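Local coordinates for pesticidial crystal protein CRY2AA (Bacillus thuringiensis serovar kurstaki, PDB 1I5P) that kills dipteran and lepidopteran larvae by binding to their midgut epithelial cells and promoting colloid-osmotic lysis, at residues 351-356 / 458-464; 430-434 / 450-456; 470-474 / 483-487; 561-566 / 592-598. All blocks are in the same frame, centred on the assembly; numbering follows the deposited sequence.

Contact 1: 351-356 / 458-464; sequences IGATNL and GGARAYL
G352 and A462 bring the two backbones together, with 4.7 Å between their CA atoms, and A353 comes almost as near to G459 further along. The segments are not paired directly as strands. Each is bonded instead to strand 329-342, where I351 and A353 meet A338 and N336 and A462 meets L335. G352 has a positive phi of 90°, a conformation natural to glycine, and its bare CA lies against the carbonyl oxygen of R461. G458 also has a positive phi, which glycine adopts easily.

Small side chains fit this close approach. The methyl CB of A353 rests 3.3 Å from the carbonyl O of G459 and faces CB of A460. At the strand end, CG2 of I351 meets CB of A462 at 4.0 Å, and CD1 of I351 reaches CD2 of L464. L356 sends CD1 over the glycines, 3.7 Å from G459 O. The single hydrogen bond between the segments is made by N355, whose ND2 donates to G458 O at 2.7 Å in a nearly straight line (174°). The acceptor lies in the amide plane, while the donor stands tilted from the plane of the carbonyl. N355 CG sits between its backbone N and carbonyl carbon (chi1 70°), which turns the amide toward G458.

Apolar contacts thus hold the buried strand end of this part of the beta prism, while a short, nearly straight hydrogen bond from the N355 amide helps to hold the glycine pair, which has no side chains of its own to offer, through a carbonyl oxygen.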
loop_
_atom_site.group_PDB
_atom_site.type_symbol
_atom_site.label_atom_id
_atom_site.label_comp_id
_atom_site.label_asym_id
_atom_site.label_seq_id
_atom_site.Cartn_x
_atom_site.Cartn_y
_atom_site.Cartn_z
ATOM N N ILE A 351 -23.016 8.669 -2.811
ATOM C CA ILE A 351 -22.262 8.963 -4.015
ATOM C C ILE A 351 -23.295 9.071 -5.119
ATOM O O ILE A 351 -24.129 8.180 -5.281
ATOM C CB ILE A 351 -21.274 7.836 -4.342
ATOM C CG1 ILE A 351 -20.378 7.576 -3.132
ATOM C CG2 ILE A 351 -20.427 8.222 -5.551
ATOM C CD1 ILE A 351 -19.878 6.157 -3.035
ATOM N N GLY A 352 -23.252 10.167 -5.868
ATOM C CA GLY A 352 -24.222 10.351 -6.928
ATOM C C GLY A 352 -25.450 11.069 -6.403
ATOM O O GLY A 352 -25.343 11.955 -5.555
ATOM N N ALA A 353 -26.617 10.684 -6.904
ATOM C CA ALA A 353 -27.868 11.306 -6.491
ATOM C C ALA A 353 -28.177 11.080 -5.017
ATOM O O ALA A 353 -27.987 9.978 -4.488
ATOM C CB ALA A 353 -29.015 10.780 -7.344
ATOM N N THR A 354 -28.657 12.132 -4.363
ATOM C CA THR A 354 -29.014 12.068 -2.955
ATOM C C THR A 354 -30.528 12.085 -2.784
ATOM O O THR A 354 -31.031 12.116 -1.661
ATOM C CB THR A 354 -28.434 13.254 -2.169
ATOM O OG1 THR A 354 -28.914 14.483 -2.735
ATOM C CG2 THR A 354 -26.914 13.232 -2.213
ATOM N N ASN A 355 -31.260 12.062 -3.892
ATOM C CA ASN A 355 -32.714 12.079 -3.808
ATOM C C ASN A 355 -33.340 10.841 -4.425
ATOM O O ASN A 355 -34.460 10.894 -4.917
ATOM C CB ASN A 355 -33.285 13.325 -4.493
ATOM C CG ASN A 355 -33.127 13.287 -6.007
ATOM O OD1 ASN A 355 -33.863 13.958 -6.734
ATOM N ND2 ASN A 355 -32.156 12.516 -6.486
ATOM N N LEU A 356 -32.621 9.726 -4.406
ATOM C CA LEU A 356 -33.151 8.494 -4.975
ATOM C C LEU A 356 -33.061 7.341 -3.990
ATOM O O LEU A 356 -32.091 7.233 -3.244
ATOM C CB LEU A 356 -32.374 8.111 -6.235
ATOM C CG LEU A 356 -32.360 9.033 -7.456
ATOM C CD1 LEU A 356 -31.343 8.503 -8.464
ATOM C CD2 LEU A 356 -33.748 9.098 -8.076
ATOM N N GLY A 458 -29.867 14.922 -10.015
ATOM C CA GLY A 458 -31.267 14.536 -10.060
ATOM C C GLY A 458 -31.284 13.019 -10.045
ATOM O O GLY A 458 -31.897 12.381 -9.187
ATOM N N GLY A 459 -30.590 12.450 -11.023
ATOM C CA GLY A 459 -30.459 11.011 -11.131
ATOM C C GLY A 459 -28.965 10.750 -11.045
ATOM O O GLY A 459 -28.516 9.791 -10.421
ATOM N N ALA A 460 -28.200 11.638 -11.674
ATOM C CA ALA A 460 -26.744 11.575 -11.699
ATOM C C ALA A 460 -26.164 10.176 -11.894
ATOM O O ALA A 460 -26.852 9.248 -12.325
ATOM C CB ALA A 460 -26.183 12.195 -10.426
ATOM N N ARG A 461 -24.884 10.039 -11.568
ATOM C CA ARG A 461 -24.189 8.772 -11.714
ATOM C C ARG A 461 -23.205 8.541 -10.576
ATOM O O ARG A 461 -22.695 9.484 -9.976
ATOM C CB ARG A 461 -23.430 8.742 -13.043
ATOM C CG ARG A 461 -24.313 8.723 -14.286
ATOM C CD ARG A 461 -24.925 7.357 -14.500
ATOM N NE ARG A 461 -25.627 7.254 -15.777
ATOM C CZ ARG A 461 -26.833 7.753 -16.020
ATOM N NH1 ARG A 461 -27.495 8.399 -15.071
ATOM N NH2 ARG A 461 -27.379 7.595 -17.217
ATOM N N ALA A 462 -22.952 7.270 -10.285
ATOM C CA ALA A 462 -22.009 6.888 -9.247
ATOM C C ALA A 462 -21.006 5.924 -9.867
ATOM O O ALA A 462 -21.389 4.886 -10.396
ATOM C CB ALA A 462 -22.736 6.214 -8.089
ATOM N N TYR A 463 -19.729 6.285 -9.818
ATOM C CA TYR A 463 -18.666 5.444 -10.350
ATOM C C TYR A 463 -17.789 5.046 -9.170
ATOM O O TYR A 463 -17.089 5.874 -8.595
ATOM C CB TYR A 463 -17.869 6.211 -11.406
ATOM C CG TYR A 463 -18.729 6.640 -12.577
ATOM C CD1 TYR A 463 -19.123 7.972 -12.736
ATOM C CD2 TYR A 463 -19.177 5.704 -13.507
ATOM C CE1 TYR A 463 -19.947 8.358 -13.802
ATOM C CE2 TYR A 463 -19.999 6.074 -14.571
ATOM C CZ TYR A 463 -20.379 7.399 -14.716
ATOM O OH TYR A 463 -21.190 7.742 -15.777
ATOM N N LEU A 464 -17.842 3.766 -8.818
ATOM C CA LEU A 464 -17.118 3.243 -7.669
ATOM C C LEU A 464 -15.623 3.035 -7.835
ATOM O O LEU A 464 -15.114 2.827 -8.941
ATOM C CB LEU A 464 -17.768 1.939 -7.206
ATOM C CG LEU A 464 -19.287 2.032 -7.047
ATOM C CD1 LEU A 464 -19.823 0.736 -6.471
ATOM C CD2 LEU A 464 -19.642 3.209 -6.147
#

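Contact 2: 430-434 / 450-456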
loop_
_atom_site.group_PDB
_atom_site.type_symbol
_atom_site.label_atom_id
_atom_site.label_comp_id
_atom_site.label_asym_id
_atom_site.label_seq_id
_atom_site.Cartn_x
_atom_site.Cartn_y
_atom_site.Cartn_z
ATOM N N PRO A 430 -19.102 10.948 -8.392
ATOM C CA PRO A 430 -20.233 11.187 -9.292
ATOM C C PRO A 430 -19.644 11.560 -10.657
ATOM O O PRO A 430 -18.425 11.705 -10.783
ATOM C CB PRO A 430 -20.937 12.366 -8.635
ATOM C CG PRO A 430 -19.780 13.160 -8.125
ATOM C CD PRO A 430 -18.944 12.073 -7.455
ATOM N N LEU A 431 -20.491 11.735 -11.667
ATOM C CA LEU A 431 -19.995 12.091 -12.993
ATOM C C LEU A 431 -19.102 13.327 -12.925
ATOM O O LEU A 431 -18.043 13.380 -13.551
ATOM C CB LEU A 431 -21.157 12.347 -13.958
ATOM C CG LEU A 431 -20.757 12.720 -15.395
ATOM C CD1 LEU A 431 -19.948 11.593 -16.018
ATOM C CD2 LEU A 431 -22.008 13.003 -16.221
ATOM N N VAL A 432 -19.524 14.317 -12.150
ATOM C CA VAL A 432 -18.754 15.546 -12.005
ATOM C C VAL A 432 -18.659 15.956 -10.542
ATOM O O VAL A 432 -19.678 16.145 -9.875
ATOM C CB VAL A 432 -19.398 16.720 -12.791
ATOM C CG1 VAL A 432 -18.515 17.956 -12.693
ATOM C CG2 VAL A 432 -19.608 16.332 -14.247
ATOM N N ILE A 433 -17.435 16.084 -10.045
ATOM C CA ILE A 433 -17.215 16.503 -8.668
ATOM C C ILE A 433 -17.084 18.019 -8.699
ATOM O O ILE A 433 -16.287 18.559 -9.464
ATOM C CB ILE A 433 -15.915 15.917 -8.092
ATOM C CG1 ILE A 433 -15.969 14.390 -8.140
ATOM C CG2 ILE A 433 -15.706 16.426 -6.667
ATOM C CD1 ILE A 433 -14.656 13.720 -7.814
ATOM N N ARG A 434 -17.870 18.699 -7.873
ATOM C CA ARG A 434 -17.851 20.157 -7.814
ATOM C C ARG A 434 -16.474 20.657 -7.388
ATOM O O ARG A 434 -15.778 19.989 -6.620
ATOM C CB ARG A 434 -18.907 20.650 -6.814
ATOM C CG ARG A 434 -20.211 19.855 -6.852
ATOM C CD ARG A 434 -21.340 20.536 -6.080
ATOM N NE ARG A 434 -21.173 20.556 -4.625
ATOM C CZ ARG A 434 -21.158 21.667 -3.887
ATOM N NH1 ARG A 434 -21.285 22.851 -4.473
ATOM N NH2 ARG A 434 -21.053 21.600 -2.565
ATOM N N ILE A 450 -21.103 13.488 -1.804
ATOM C CA ILE A 450 -20.415 13.985 -2.991
ATOM C C ILE A 450 -21.312 13.780 -4.207
ATOM O O ILE A 450 -21.353 12.694 -4.789
ATOM C CB ILE A 450 -19.074 13.247 -3.208
ATOM C CG1 ILE A 450 -18.247 13.282 -1.919
ATOM C CG2 ILE A 450 -18.297 13.893 -4.345
ATOM C CD1 ILE A 450 -17.994 14.682 -1.378
ATOM N N GLU A 451 -22.033 14.831 -4.585
ATOM C CA GLU A 451 -22.963 14.763 -5.710
ATOM C C GLU A 451 -22.585 15.737 -6.827
ATOM O O GLU A 451 -21.823 16.682 -6.609
ATOM C CB GLU A 451 -24.383 15.055 -5.193
ATOM C CG GLU A 451 -25.493 15.106 -6.234
ATOM C CD GLU A 451 -26.875 15.243 -5.600
ATOM O OE1 GLU A 451 -27.022 16.038 -4.645
ATOM O OE2 GLU A 451 -27.820 14.559 -6.055
ATOM N N SER A 452 -23.108 15.492 -8.024
ATOM C CA SER A 452 -22.842 16.356 -9.171
ATOM C C SER A 452 -23.446 17.733 -8.938
ATOM O O SER A 452 -24.461 17.864 -8.251
ATOM C CB SER A 452 -23.455 15.768 -10.445
ATOM O OG SER A 452 -22.629 14.767 -11.017
ATOM N N PRO A 453 -22.837 18.778 -9.523
ATOM C CA PRO A 453 -23.347 20.140 -9.359
ATOM C C PRO A 453 -24.766 20.181 -9.883
ATOM O O PRO A 453 -25.108 19.401 -10.768
ATOM C CB PRO A 453 -22.393 20.965 -10.223
ATOM C CG PRO A 453 -21.125 20.170 -10.170
ATOM C CD PRO A 453 -21.657 18.780 -10.400
ATOM N N SER A 454 -25.596 21.068 -9.336
ATOM C CA SER A 454 -26.977 21.178 -9.804
ATOM C C SER A 454 -26.999 21.453 -11.300
ATOM O O SER A 454 -26.157 22.188 -11.818
ATOM C CB SER A 454 -27.712 22.298 -9.066
ATOM O OG SER A 454 -28.393 21.796 -7.926
ATOM N N GLY A 455 -27.973 20.864 -11.986
ATOM C CA GLY A 455 -28.075 21.041 -13.421
ATOM C C GLY A 455 -27.409 19.859 -14.096
ATOM O O GLY A 455 -27.341 19.777 -15.323
ATOM N N THR A 456 -26.914 18.942 -13.270
ATOM C CA THR A 456 -26.241 17.732 -13.728
ATOM C C THR A 456 -26.712 16.489 -12.954
ATOM O O THR A 456 -26.598 15.367 -13.451
ATOM C CB THR A 456 -24.705 17.847 -13.557
ATOM O OG1 THR A 456 -24.249 19.083 -14.115
ATOM C CG2 THR A 456 -23.999 16.695 -14.264
HETATM O O HOH W 1 -19.151 17.087 -6.113
#
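P430 lays its ring obliquely against I450, with CD 3.7 Å from CG2 of the isoleucine and CG turned to the backbone of E451. A compact, conformationally restricted ring suits a place where the two segments pack closely. Next along, S452 points its hydroxyl at V432: the backbone N of V432 donates a weak hydrogen bond to OG at 3.3 Å. OG stands anti to the carbonyl carbon of S452 (chi1 -82°), the torsion that brings it beside the V432 backbone. The same pair is joined in the other sense by a C-H···O contact, CA of S452 lying 3.2 Å from V432 O.

P453 then meets two side chains. V432 crosses it at about a right angle, CB against CD at 3.9 Å. R434 slides past it in the opposite direction, CG packing 3.5 Å from CG of the proline, so that the arginine's aliphatic stem is used for packing while its guanidinium goes on to a salt bridge with E436. A water, 2.7 Å from R434 N and equally near E451 O, accepts from the first and donates to the second, so it links the two backbones.

R434 is the N-cap of helix 435-438. Along the chain, segment 430-434 leads from strand 422-430 into that helix, and 450-456 lies between the helix and strand 462-469. I433 and I450 touch through their CG2 methyls, and both pack on F295 of helix 293-300.

Contact 3: 470-474 / 483-487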
loop_
_atom_site.group_PDB
_atom_site.type_symbol
_atom_site.label_atom_id
_atom_site.label_comp_id
_atom_site.label_asym_id
_atom_site.label_seq_id
_atom_site.Cartn_x
_atom_site.Cartn_y
_atom_site.Cartn_z
ATOM N N ARG A 470 -3.082 -4.967 1.600
ATOM C CA ARG A 470 -2.642 -6.268 2.080
ATOM C C ARG A 470 -3.237 -6.627 3.438
ATOM O O ARG A 470 -3.323 -7.809 3.788
ATOM C CB ARG A 470 -1.122 -6.301 2.188
ATOM C CG ARG A 470 -0.391 -6.382 0.861
ATOM C CD ARG A 470 1.078 -6.675 1.092
ATOM N NE ARG A 470 1.692 -7.326 -0.063
ATOM C CZ ARG A 470 2.326 -6.691 -1.041
ATOM N NH1 ARG A 470 2.440 -5.370 -1.014
ATOM N NH2 ARG A 470 2.852 -7.379 -2.044
ATOM N N LYS A 471 -3.630 -5.608 4.201
ATOM C CA LYS A 471 -4.201 -5.807 5.530
ATOM C C LYS A 471 -5.038 -7.075 5.622
ATOM O O LYS A 471 -5.974 -7.265 4.851
ATOM C CB LYS A 471 -5.059 -4.606 5.924
ATOM C CG LYS A 471 -5.586 -4.682 7.344
ATOM C CD LYS A 471 -4.433 -4.780 8.336
ATOM C CE LYS A 471 -4.929 -4.691 9.769
ATOM N NZ LYS A 471 -3.796 -4.602 10.737
ATOM N N ASN A 472 -4.707 -7.936 6.576
ATOM C CA ASN A 472 -5.435 -9.188 6.721
ATOM C C ASN A 472 -5.479 -9.697 8.164
ATOM O O ASN A 472 -6.369 -10.473 8.524
ATOM C CB ASN A 472 -4.797 -10.236 5.798
ATOM C CG ASN A 472 -5.670 -11.466 5.592
ATOM O OD1 ASN A 472 -6.893 -11.396 5.654
ATOM N ND2 ASN A 472 -5.031 -12.601 5.314
ATOM N N ASN A 473 -4.541 -9.248 8.996
ATOM C CA ASN A 473 -4.501 -9.699 10.386
ATOM C C ASN A 473 -5.526 -8.985 11.258
ATOM O O ASN A 473 -5.185 -8.262 12.195
ATOM C CB ASN A 473 -3.092 -9.530 10.973
ATOM C CG ASN A 473 -2.675 -8.082 11.109
ATOM O OD1 ASN A 473 -2.912 -7.269 10.222
ATOM N ND2 ASN A 473 -2.029 -7.759 12.226
ATOM N N ILE A 474 -6.793 -9.211 10.935
ATOM C CA ILE A 474 -7.900 -8.625 11.669
ATOM C C ILE A 474 -8.556 -9.745 12.466
ATOM O O ILE A 474 -9.122 -10.676 11.895
ATOM C CB ILE A 474 -8.950 -8.024 10.714
ATOM C CG1 ILE A 474 -8.289 -7.001 9.780
ATOM C CG2 ILE A 474 -10.066 -7.371 11.523
ATOM C CD1 ILE A 474 -9.148 -6.591 8.590
ATOM N N MET A 483 -11.748 -2.436 13.276
ATOM C CA MET A 483 -10.785 -3.523 13.298
ATOM C C MET A 483 -10.069 -3.760 14.612
ATOM O O MET A 483 -9.613 -2.824 15.272
ATOM C CB MET A 483 -9.690 -3.289 12.258
ATOM C CG MET A 483 -10.111 -3.278 10.815
ATOM S SD MET A 483 -8.701 -2.791 9.797
ATOM C CE MET A 483 -9.520 -2.563 8.212
ATOM N N ILE A 484 -9.965 -5.027 14.982
ATOM C CA ILE A 484 -9.200 -5.409 16.158
ATOM C C ILE A 484 -8.008 -6.107 15.498
ATOM O O ILE A 484 -8.175 -7.084 14.764
ATOM C CB ILE A 484 -9.956 -6.393 17.078
ATOM C CG1 ILE A 484 -11.118 -5.660 17.769
ATOM C CG2 ILE A 484 -8.984 -6.978 18.111
ATOM C CD1 ILE A 484 -11.930 -6.522 18.740
ATOM N N HIS A 485 -6.816 -5.574 15.732
ATOM C CA HIS A 485 -5.601 -6.116 15.141
ATOM C C HIS A 485 -5.114 -7.390 15.803
ATOM O O HIS A 485 -5.022 -7.468 17.025
ATOM C CB HIS A 485 -4.513 -5.050 15.185
ATOM C CG HIS A 485 -4.892 -3.803 14.458
ATOM N ND1 HIS A 485 -4.714 -3.657 13.100
ATOM C CD2 HIS A 485 -5.537 -2.688 14.877
ATOM C CE1 HIS A 485 -5.236 -2.508 12.712
ATOM N NE2 HIS A 485 -5.741 -1.901 13.771
ATOM N N LEU A 486 -4.794 -8.388 14.988
ATOM C CA LEU A 486 -4.312 -9.661 15.510
ATOM C C LEU A 486 -2.787 -9.731 15.541
ATOM O O LEU A 486 -2.127 -9.652 14.498
ATOM C CB LEU A 486 -4.868 -10.821 14.673
ATOM C CG LEU A 486 -4.498 -12.243 15.116
ATOM C CD1 LEU A 486 -4.958 -12.467 16.554
ATOM C CD2 LEU A 486 -5.148 -13.271 14.185
ATOM N N ALA A 487 -2.235 -9.881 16.741
ATOM C CA ALA A 487 -0.794 -9.985 16.906
ATOM C C ALA A 487 -0.357 -11.353 16.389
ATOM O O ALA A 487 -1.160 -12.283 16.341
ATOM C CB ALA A 487 -0.422 -9.836 18.379
#
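I474 and H485 face each other as an antiparallel non-hydrogen-bonded pair, 4.9 Å between CA atoms, and L486 N donates to N473 O at 2.8 Å just beyond. N473, centre of an inverse gamma turn, adds a second grip on L486: its ND2 donates to L486 O at 3.0 Å, so one asparagine engages both backbone polar atoms of the leucine.

The side chain of K471 meets that of H485 at about a right angle. Its chain bends at chi2 (59°) and delivers NZ to the edge of the imidazole, in the ring plane, 2.7 Å from ND1. The same NZ donates to OD1 of N473 at 2.9 Å, which helps fix the rotation of that amide. With ND1 accepting and NE2 bonded to H500 O, the histidine is probably neutral, a sensible state beside a buried ammonium group. Apart from these polar groups, the side chains of I474 and M483 cross obliquely, CD1 of I474 4.0 Å from SD of M483: a flexible methionine laid against a branched, stiffer isoleucine, both buried.

This is the start of a beta hairpin, strand 474-477 turning back as 483-486, at the point where the chain leaves prism strand 462-469 for the lectin-like beta sandwich.

Contact 4: 561-566 / 592-598; sequences INGRVY and IGNIVAS
N562 grips V596 with both ends of its amide. OD1 accepts from V596 N at 2.9 Å along a nearly straight path (167°), and ND2 returns a longer bond of 3.2 Å to V596 O, lying in the plane of that carbonyl. The side chain thereby imitates a neighbouring strand's backbone, consistent with the choice of asparagine, which carries both a donor and an acceptor. R564, on an extended chain, reaches the same surface; its NH1 donates to OH of Y566 at 3.0 Å, with the acceptor near the guanidinium plane. OD1 of N562 lies on one face of that guanidinium, displaced toward its rim, and the hydroxyl of Y566 is 2.5 Å from N594 O.

N562 and G563 form the corner of a type I' turn from I561 to R564, a tight two-residue hairpin between strands 555-561 and 564-571. Asparagine and glycine both tolerate the positive phi it demands. The hairpin belongs to one sheet of the jelly-roll sandwich, while strand 585-597 pairs with 541-550 in the other, so this contact spans the two. The strand segments run nearly antiparallel, at 158°, with their axes 8.1 Å apart.

Y566 packs outward from its hydroxyl: CB meets CG2 of I592 at 3.5 Å, and CD2 passes 3.3 Å from I592 O. I592 and G593 make a classic bulge opposite L545, and CE2 of Y566 comes close to CA of G593, where a side chain would clash with the ring. Deeper in, I561 and I595 cross at about a right angle, their CG2 methyls touching at 3.8 Å, with V603 of strand 602-610 against I561.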
loop_
_atom_site.group_PDB
_atom_site.type_symbol
_atom_site.label_atom_id
_atom_site.label_comp_id
_atom_site.label_asym_id
_atom_site.label_seq_id
_atom_site.Cartn_x
_atom_site.Cartn_y
_atom_site.Cartn_z
ATOM N N ILE A 561 -1.375 2.149 28.077
ATOM C CA ILE A 561 -1.579 0.746 27.761
ATOM C C ILE A 561 -1.145 -0.084 28.971
ATOM O O ILE A 561 -0.153 0.240 29.622
ATOM C CB ILE A 561 -0.753 0.352 26.510
ATOM C CG1 ILE A 561 -1.014 -1.108 26.143
ATOM C CG2 ILE A 561 0.731 0.617 26.754
ATOM C CD1 ILE A 561 -0.452 -1.491 24.785
ATOM N N ASN A 562 -1.897 -1.137 29.282
ATOM C CA ASN A 562 -1.579 -1.994 30.422
ATOM C C ASN A 562 -1.647 -1.202 31.724
ATOM O O ASN A 562 -0.950 -1.519 32.689
ATOM C CB ASN A 562 -0.167 -2.571 30.279
ATOM C CG ASN A 562 0.000 -3.437 29.038
ATOM O OD1 ASN A 562 1.089 -3.502 28.460
ATOM N ND2 ASN A 562 -1.065 -4.118 28.637
ATOM N N GLY A 563 -2.478 -0.169 31.754
ATOM C CA GLY A 563 -2.585 0.640 32.953
ATOM C C GLY A 563 -1.341 1.485 33.162
ATOM O O GLY A 563 -1.202 2.157 34.183
ATOM N N ARG A 564 -0.430 1.451 32.193
ATOM C CA ARG A 564 0.802 2.228 32.278
ATOM C C ARG A 564 0.684 3.468 31.394
ATOM O O ARG A 564 0.121 3.412 30.297
ATOM C CB ARG A 564 1.999 1.393 31.809
ATOM C CG ARG A 564 2.060 -0.028 32.359
ATOM C CD ARG A 564 3.306 -0.739 31.833
ATOM N NE ARG A 564 3.217 -2.195 31.929
ATOM C CZ ARG A 564 4.087 -3.036 31.374
ATOM N NH1 ARG A 564 5.120 -2.573 30.680
ATOM N NH2 ARG A 564 3.923 -4.345 31.503
ATOM N N VAL A 565 1.218 4.588 31.870
ATOM C CA VAL A 565 1.177 5.824 31.103
ATOM C C VAL A 565 2.591 6.280 30.778
ATOM O O VAL A 565 3.353 6.641 31.673
ATOM C CB VAL A 565 0.477 6.954 31.884
ATOM C CG1 VAL A 565 0.323 8.180 30.995
ATOM C CG2 VAL A 565 -0.876 6.479 32.382
ATOM N N TYR A 566 2.947 6.252 29.499
ATOM C CA TYR A 566 4.275 6.685 29.085
ATOM C C TYR A 566 4.177 8.077 28.480
ATOM O O TYR A 566 3.335 8.333 27.620
ATOM C CB TYR A 566 4.867 5.725 28.052
ATOM C CG TYR A 566 4.952 4.288 28.506
ATOM C CD1 TYR A 566 3.850 3.440 28.412
ATOM C CD2 TYR A 566 6.138 3.770 29.020
ATOM C CE1 TYR A 566 3.927 2.107 28.813
ATOM C CE2 TYR A 566 6.227 2.439 29.428
ATOM C CZ TYR A 566 5.120 1.617 29.319
ATOM O OH TYR A 566 5.212 0.308 29.723
ATOM N N ILE A 592 8.809 4.294 22.957
ATOM C CA ILE A 592 7.875 4.593 24.035
ATOM C C ILE A 592 8.169 3.765 25.278
ATOM O O ILE A 592 8.124 4.268 26.395
ATOM C CB ILE A 592 6.421 4.325 23.602
ATOM C CG1 ILE A 592 6.099 5.121 22.333
ATOM C CG2 ILE A 592 5.473 4.706 24.722
ATOM C CD1 ILE A 592 6.328 6.618 22.465
ATOM N N GLY A 593 8.466 2.490 25.080
ATOM C CA GLY A 593 8.757 1.632 26.210
ATOM C C GLY A 593 8.260 0.214 26.019
ATOM O O GLY A 593 7.668 -0.126 24.990
ATOM N N ASN A 594 8.506 -0.616 27.025
ATOM C CA ASN A 594 8.104 -2.007 26.998
ATOM C C ASN A 594 6.623 -2.179 27.321
ATOM O O ASN A 594 6.108 -1.578 28.262
ATOM C CB ASN A 594 8.955 -2.801 27.987
ATOM C CG ASN A 594 8.532 -4.248 28.085
ATOM O OD1 ASN A 594 7.625 -4.593 28.846
ATOM N ND2 ASN A 594 9.176 -5.106 27.304
ATOM N N ILE A 595 5.938 -2.996 26.527
ATOM C CA ILE A 595 4.528 -3.244 26.739
ATOM C C ILE A 595 4.238 -4.732 26.620
ATOM O O ILE A 595 5.014 -5.480 26.023
ATOM C CB ILE A 595 3.648 -2.453 25.724
ATOM C CG1 ILE A 595 3.780 -3.037 24.316
ATOM C CG2 ILE A 595 4.042 -0.988 25.733
ATOM C CD1 ILE A 595 2.771 -4.133 24.006
ATOM N N VAL A 596 3.115 -5.158 27.192
ATOM C CA VAL A 596 2.723 -6.559 27.149
ATOM C C VAL A 596 1.461 -6.748 26.321
ATOM O O VAL A 596 0.423 -6.165 26.624
ATOM C CB VAL A 596 2.439 -7.114 28.559
ATOM C CG1 VAL A 596 2.349 -8.642 28.500
ATOM C CG2 VAL A 596 3.525 -6.673 29.531
ATOM N N ALA A 597 1.556 -7.557 25.269
ATOM C CA ALA A 597 0.404 -7.843 24.418
ATOM C C ALA A 597 -0.338 -9.020 25.050
ATOM O O ALA A 597 -0.298 -10.141 24.537
ATOM C CB ALA A 597 0.862 -8.202 23.006
ATOM N N SER A 598 -1.000 -8.748 26.175
ATOM C CA SER A 598 -1.759 -9.747 26.927
ATOM C C SER A 598 -2.375 -10.823 26.033
ATOM O O SER A 598 -3.080 -10.513 25.074
ATOM C CB SER A 598 -2.856 -9.051 27.734
ATOM O OG SER A 598 -2.313 -7.978 28.487
#

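Contacts 1 and 2 are neighbours, their centres about 8 Å apart, and contact 2 is nested in the loop that contact 1 closes. Both belong to the beta-prism domain, and E451 joins them by reaching with OE2 to T354 N, 3.1 Å away in a probable hydrogen bond. Contact 3 follows along the chain, about 33 Å from contact 1 between centres, at the passage from prism to sandwich. Contact 4 comes last, in the C-terminal sandwich, about 47 Å from contact 1. Contacts 3 and 4 both reach the sheet that includes strands 483-486 and 564-571; their centres are about 20 Å apart and their nearest atoms about 5 Å. The four thus sample two successive domains of the toxin and their junction.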